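Side-chain contacts in SG7.AF (Anopheles freeborni, PDB 6XL7), which inhibits the alternative pathway of host complement by blocking the activated C3-convertase C3bBb, without affecting the classical pathway: residues I15-T20 with S28-V33; S23-S28 with A75-A80. One frame throughout, in Å; residues are numbered along the deposited sequence. Where two conformers were deposited one is given.

Overall arrangement
Both interactions use the N-terminal part of helix 23-46, and their centres lie about 10 Å apart on the same side of the chain's centre. In interaction 1 the loop that leads from helix 2-13 into helix 23-46 folds back along the helix it is about to enter; in interaction 2 the first turn of that helix meets the C-terminal end of helix 56-77. Along the chain the order is 15-20, 23-28, 28-33, 75-80, so the segments alternate, and S28 belongs to both. L26 joins the two sites, its CD2 packing on F17 and the D18 carbonyl. The start of helix 23-46 thus packs against its preceding loop and a helix distant in sequence, within this largely helical inhibitor.

Interaction 1: I15-T20 with S28-V33; sequences IDFDET and SAKFGV
A29 opens the contact between helix 23-46 and the loop before it, its CB lying 4.1 Å from CE2 of F17. The phenyl ring also reaches the A29 carbonyl carbon, so the ring touches backbone as well as side chain. K30 does most of the work from the helix side. K30 CG sits above the middle of the F17 ring, 3.7 Å from the centroid and 12° off the ring normal, a CH-pi contact with all six ring carbons at similar range. The lysine has CG anti to its carbonyl carbon (chi1 -68°) and is extended from there on, which carries CE past CG of F17 and out to the carboxylate of E19. There K30 NZ donates at 2.7 Å to E19 OE1, which accepts on its syn lone pair, in a salt bridge whose two side chains meet at about a right angle. E19 gets there by a bend at chi2 (-65°), turning its end back to the helix although its CB does not face it. One lysine thus lays CG over the aromatic face, passes CE by the ring's CG and pairs its charge beyond. Three residues on, V33 puts CG2 at the ring edge, 4.0 Å from CZ of F17. The loop bends just past the ring in an Asx turn: OD1 of D18 accepts from T20 N at 3.1 Å, and from T20 OG1 at 2.7 Å, both donors coming from one face of the carboxylate. Around the site, L26 of helix 23-46 adds to the packing on F17, while helix 56-77 takes I15 on V66 and N67 and binds the D16 carbonyl through K70; from helix 89-113, Y99 packs on V33 and donates its hydroxyl to the A29 carbonyl.

Interaction 2: S23-S28 with A75-A80; sequences SVYLQS and AGFSYA. With SO4 (sulfate ion), chain C.
Y25 meets F77 chiefly through its CB; only the near side of its ring comes close. Y25 CB stands over one face of the F77 phenyl, offset toward the rim and 21° off the normal. Its nearest approach is to F77 CE2, 3.5 Å from Y25 CB. From there the tyrosine ring runs away from the 75-80 segment. The two ring planes are inclined by only 22°, yet they are slid so far apart, centroids 5.6 Å from each other, that they barely overlap and form no proper stack. F77 holds CG anti to its backbone N (chi1 166°), which sends the ring across to helix 23-46. V24 comes at it obliquely with CG1, 4.1 Å from CZ of F77. The contact is a helix-helix junction at one end of the helical bundle, where the first turn of helix 23-46 meets the last residue of helix 56-77; S78 then leaves the helical conformation. L92 of helix 89-113 packs against V24, Y25 and F77 alike, and the Y25 ring is met edge-to-face by Y74. At the N-terminal end of helix 23-46, S23 binds a sulfate, probably from the crystallisation liquor: O2 of the ion accepts from S23 N at 3.0 Å and, in the conformer described, from S23 OG at 2.9 Å, a bond that the second conformer leaves in doubt.

Interaction 1: I15-T20 with S28-V33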
loop_
_atom_site.group_PDB
_atom_site.type_symbol
_atom_site.label_atom_id
_atom_site.label_comp_id
_atom_site.label_asym_id
_atom_site.label_seq_id
_atom_site.Cartn_x
_atom_site.Cartn_y
_atom_site.Cartn_z
ATOM N N ILE A 15 -2.259 -4.426 6.257
ATOM C CA ILE A 15 -2.316 -4.633 4.804
ATOM C C ILE A 15 -1.775 -6.034 4.574
ATOM O O ILE A 15 -0.566 -6.249 4.462
ATOM C CB ILE A 15 -1.519 -3.577 4.043
ATOM C CG1 ILE A 15 -2.185 -2.207 4.176
ATOM C CG2 ILE A 15 -1.393 -3.955 2.563
ATOM C CD1 ILE A 15 -1.337 -1.053 3.669
ATOM N N ASP A 16 -2.680 -7.002 4.505
ATOM C CA ASP A 16 -2.281 -8.395 4.424
ATOM C C ASP A 16 -2.097 -8.829 2.978
ATOM O O ASP A 16 -2.642 -8.235 2.045
ATOM C CB ASP A 16 -3.308 -9.290 5.110
ATOM C CG ASP A 16 -4.693 -9.140 4.521
ATOM O OD1 ASP A 16 -4.948 -8.117 3.849
ATOM O OD2 ASP A 16 -5.530 -10.041 4.737
ATOM N N PHE A 17 -1.303 -9.880 2.809
ATOM C CA PHE A 17 -1.072 -10.517 1.525
ATOM C C PHE A 17 -1.454 -11.984 1.638
ATOM O O PHE A 17 -1.151 -12.635 2.644
ATOM C CB PHE A 17 0.399 -10.393 1.136
ATOM C CG PHE A 17 0.855 -8.971 0.964
ATOM C CD1 PHE A 17 1.315 -8.239 2.044
ATOM C CD2 PHE A 17 0.812 -8.359 -0.278
ATOM C CE1 PHE A 17 1.731 -6.931 1.889
ATOM C CE2 PHE A 17 1.225 -7.048 -0.437
ATOM C CZ PHE A 17 1.682 -6.332 0.641
ATOM N N ASP A 18 -2.136 -12.497 0.617
ATOM C CA ASP A 18 -2.578 -13.891 0.601
ATOM C C ASP A 18 -1.420 -14.747 0.101
ATOM O O ASP A 18 -1.159 -14.817 -1.101
ATOM C CB ASP A 18 -3.819 -14.037 -0.272
ATOM C CG ASP A 18 -4.376 -15.464 -0.293
ATOM O OD1 ASP A 18 -3.720 -16.393 0.218
ATOM O OD2 ASP A 18 -5.487 -15.654 -0.828
ATOM N N GLU A 19 -0.743 -15.429 1.032
ATOM C CA GLU A 19 0.464 -16.185 0.716
ATOM C C GLU A 19 0.202 -17.422 -0.132
ATOM O O GLU A 19 1.164 -18.052 -0.583
ATOM C CB GLU A 19 1.188 -16.587 2.004
ATOM C CG GLU A 19 1.858 -15.424 2.721
ATOM C CD GLU A 19 2.989 -14.813 1.915
ATOM O OE1 GLU A 19 3.088 -13.571 1.878
ATOM O OE2 GLU A 19 3.780 -15.575 1.317
ATOM N N THR A 20 -1.058 -17.790 -0.364
ATOM C CA THR A 20 -1.339 -18.879 -1.289
ATOM C C THR A 20 -1.258 -18.450 -2.752
ATOM O O THR A 20 -1.274 -19.315 -3.638
ATOM C CB THR A 20 -2.704 -19.519 -0.999
ATOM O OG1 THR A 20 -3.753 -18.607 -1.349
ATOM C CG2 THR A 20 -2.827 -19.895 0.478
ATOM N N SER A 28 5.729 -8.688 -6.693
ATOM C CA SER A 28 5.367 -7.389 -7.257
ATOM C C SER A 28 4.387 -6.650 -6.360
ATOM O O SER A 28 4.496 -5.428 -6.185
ATOM C CB SER A 28 4.786 -7.550 -8.666
ATOM O OG SER A 28 5.820 -7.737 -9.613
ATOM N N ALA A 29 3.418 -7.362 -5.783
ATOM C CA ALA A 29 2.455 -6.707 -4.901
ATOM C C ALA A 29 3.146 -6.104 -3.685
ATOM O O ALA A 29 2.893 -4.948 -3.326
ATOM C CB ALA A 29 1.380 -7.699 -4.475
ATOM N N LYS A 30 4.046 -6.866 -3.062
ATOM C CA LYS A 30 4.764 -6.372 -1.891
ATOM C C LYS A 30 5.707 -5.238 -2.254
ATOM O O LYS A 30 5.792 -4.240 -1.522
ATOM C CB LYS A 30 5.505 -7.518 -1.208
ATOM C CG LYS A 30 4.575 -8.529 -0.564
ATOM C CD LYS A 30 5.351 -9.752 -0.067
ATOM C CE LYS A 30 4.405 -10.822 0.445
ATOM N NZ LYS A 30 5.126 -12.069 0.826
ATOM N N PHE A 31 6.415 -5.351 -3.382
ATOM C CA PHE A 31 7.305 -4.271 -3.802
ATOM C C PHE A 31 6.540 -2.974 -4.002
ATOM O O PHE A 31 7.018 -1.894 -3.640
ATOM C CB PHE A 31 8.029 -4.639 -5.102
ATOM C CG PHE A 31 8.565 -3.442 -5.848
ATOM C CD1 PHE A 31 9.746 -2.834 -5.445
ATOM C CD2 PHE A 31 7.882 -2.914 -6.936
ATOM C CE1 PHE A 31 10.238 -1.726 -6.110
ATOM C CE2 PHE A 31 8.369 -1.806 -7.609
ATOM C CZ PHE A 31 9.551 -1.213 -7.197
ATOM N N GLY A 32 5.348 -3.060 -4.597
ATOM C CA GLY A 32 4.562 -1.857 -4.805
ATOM C C GLY A 32 4.249 -1.147 -3.503
ATOM O O GLY A 32 4.429 0.068 -3.384
ATOM N N VAL A 33 3.771 -1.900 -2.511
ATOM C CA VAL A 33 3.444 -1.298 -1.219
ATOM C C VAL A 33 4.698 -0.736 -0.559
ATOM O O VAL A 33 4.673 0.371 -0.001
ATOM C CB VAL A 33 2.705 -2.312 -0.322
ATOM C CG1 VAL A 33 2.548 -1.765 1.095
ATOM C CG2 VAL A 33 1.346 -2.632 -0.905
#

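Interaction 2: S23-S28 with A75-A80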
loop_
_atom_site.group_PDB
_atom_site.type_symbol
_atom_site.label_atom_id
_atom_site.label_comp_id
_atom_site.label_asym_id
_atom_site.label_seq_id
_atom_site.Cartn_x
_atom_site.Cartn_y
_atom_site.Cartn_z
ATOM N N SER A 23 4.013 -16.681 -6.276
ATOM C CA SER A 23 5.118 -15.882 -5.747
ATOM C C SER A 23 5.477 -14.723 -6.669
ATOM O O SER A 23 5.862 -13.648 -6.188
ATOM C CB SER A 23 6.340 -16.770 -5.500
ATOM O OG SER A 23 6.051 -17.768 -4.540
ATOM N N VAL A 24 5.379 -14.907 -7.983
ATOM C CA VAL A 24 5.729 -13.806 -8.877
ATOM C C VAL A 24 4.793 -12.620 -8.659
ATOM O O VAL A 24 5.223 -11.459 -8.680
ATOM C CB VAL A 24 5.795 -14.266 -10.348
ATOM C CG1 VAL A 24 4.419 -14.663 -10.888
ATOM C CG2 VAL A 24 6.432 -13.186 -11.209
ATOM N N TYR A 25 3.509 -12.894 -8.421
ATOM C CA TYR A 25 2.572 -11.825 -8.101
ATOM C C TYR A 25 2.875 -11.220 -6.732
ATOM O O TYR A 25 2.901 -9.991 -6.578
ATOM C CB TYR A 25 1.122 -12.333 -8.187
ATOM C CG TYR A 25 0.217 -11.513 -7.308
ATOM C CD1 TYR A 25 -0.301 -10.298 -7.747
ATOM C CD2 TYR A 25 -0.068 -11.918 -6.008
ATOM C CE1 TYR A 25 -1.087 -9.516 -6.908
ATOM C CE2 TYR A 25 -0.842 -11.140 -5.168
ATOM C CZ TYR A 25 -1.349 -9.949 -5.630
ATOM O OH TYR A 25 -2.128 -9.164 -4.813
ATOM N N LEU A 26 3.107 -12.067 -5.723
ATOM C CA LEU A 26 3.343 -11.564 -4.371
ATOM C C LEU A 26 4.547 -10.638 -4.322
ATOM O O LEU A 26 4.521 -9.610 -3.632
ATOM C CB LEU A 26 3.532 -12.736 -3.407
ATOM C CG LEU A 26 2.269 -13.496 -3.015
ATOM C CD1 LEU A 26 2.658 -14.762 -2.268
ATOM C CD2 LEU A 26 1.366 -12.620 -2.147
ATOM N N GLN A 27 5.619 -10.987 -5.040
ATOM C CA GLN A 27 6.806 -10.139 -5.053
ATOM C C GLN A 27 6.490 -8.755 -5.604
ATOM O O GLN A 27 6.922 -7.741 -5.045
ATOM C CB GLN A 27 7.927 -10.814 -5.846
ATOM C CG GLN A 27 8.496 -12.035 -5.143
ATOM C CD GLN A 27 9.298 -12.929 -6.067
ATOM O OE1 GLN A 27 9.597 -12.564 -7.206
ATOM N NE2 GLN A 27 9.646 -14.116 -5.580
ATOM N N SER A 28 5.729 -8.688 -6.693
ATOM C CA SER A 28 5.367 -7.389 -7.257
ATOM C C SER A 28 4.387 -6.650 -6.360
ATOM O O SER A 28 4.496 -5.428 -6.185
ATOM C CB SER A 28 4.786 -7.550 -8.666
ATOM O OG SER A 28 5.820 -7.737 -9.613
ATOM N N ALA A 75 -6.613 -9.254 -9.645
ATOM C CA ALA A 75 -7.579 -9.610 -10.673
ATOM C C ALA A 75 -6.956 -9.513 -12.061
ATOM O O ALA A 75 -7.154 -10.397 -12.908
ATOM C CB ALA A 75 -8.810 -8.702 -10.555
ATOM N N GLY A 76 -6.182 -8.450 -12.313
ATOM C CA GLY A 76 -5.548 -8.293 -13.616
ATOM C C GLY A 76 -4.467 -9.320 -13.896
ATOM O O GLY A 76 -4.206 -9.639 -15.059
ATOM N N PHE A 77 -3.834 -9.850 -12.846
ATOM C CA PHE A 77 -2.847 -10.917 -12.998
ATOM C C PHE A 77 -3.508 -12.252 -13.295
ATOM O O PHE A 77 -2.937 -13.082 -14.021
ATOM C CB PHE A 77 -2.038 -10.991 -11.699
ATOM C CG PHE A 77 -1.208 -12.247 -11.541
ATOM C CD1 PHE A 77 -0.122 -12.500 -12.375
ATOM C CD2 PHE A 77 -1.496 -13.164 -10.541
ATOM C CE1 PHE A 77 0.655 -13.647 -12.216
ATOM C CE2 PHE A 77 -0.721 -14.310 -10.380
ATOM C CZ PHE A 77 0.346 -14.552 -11.219
ATOM N N SER A 78 -4.716 -12.463 -12.767
ATOM C CA SER A 78 -5.308 -13.793 -12.708
ATOM C C SER A 78 -6.659 -13.849 -13.412
ATOM O O SER A 78 -6.712 -13.838 -14.641
ATOM C CB SER A 78 -5.372 -14.290 -11.251
ATOM O OG SER A 78 -6.207 -13.485 -10.434
ATOM N N TYR A 79 -7.749 -13.888 -12.644
ATOM C CA TYR A 79 -9.043 -14.315 -13.167
ATOM C C TYR A 79 -9.708 -13.298 -14.091
ATOM O O TYR A 79 -10.649 -13.670 -14.802
ATOM C CB TYR A 79 -9.984 -14.681 -12.014
ATOM C CG TYR A 79 -10.202 -13.547 -11.027
ATOM C CD1 TYR A 79 -11.168 -12.566 -11.264
ATOM C CD2 TYR A 79 -9.449 -13.451 -9.865
ATOM C CE1 TYR A 79 -11.368 -11.537 -10.373
ATOM C CE2 TYR A 79 -9.644 -12.418 -8.961
ATOM C CZ TYR A 79 -10.613 -11.464 -9.224
ATOM O OH TYR A 79 -10.827 -10.427 -8.338
ATOM N N ALA A 80 -9.259 -12.045 -14.105
ATOM C CA ALA A 80 -9.793 -11.047 -15.024
ATOM C C ALA A 80 -8.867 -10.756 -16.195
ATOM O O ALA A 80 -9.152 -9.848 -16.978
ATOM C CB ALA A 80 -10.122 -9.749 -14.283
HETATM S S SO4 C . 4.686 -20.372 -6.843
HETATM O O1 SO4 C . 4.476 -19.665 -8.104
HETATM O O2 SO4 C . 4.096 -19.608 -5.747
HETATM O O3 SO4 C . 6.122 -20.531 -6.616
HETATM O O4 SO4 C . 4.045 -21.684 -6.912
#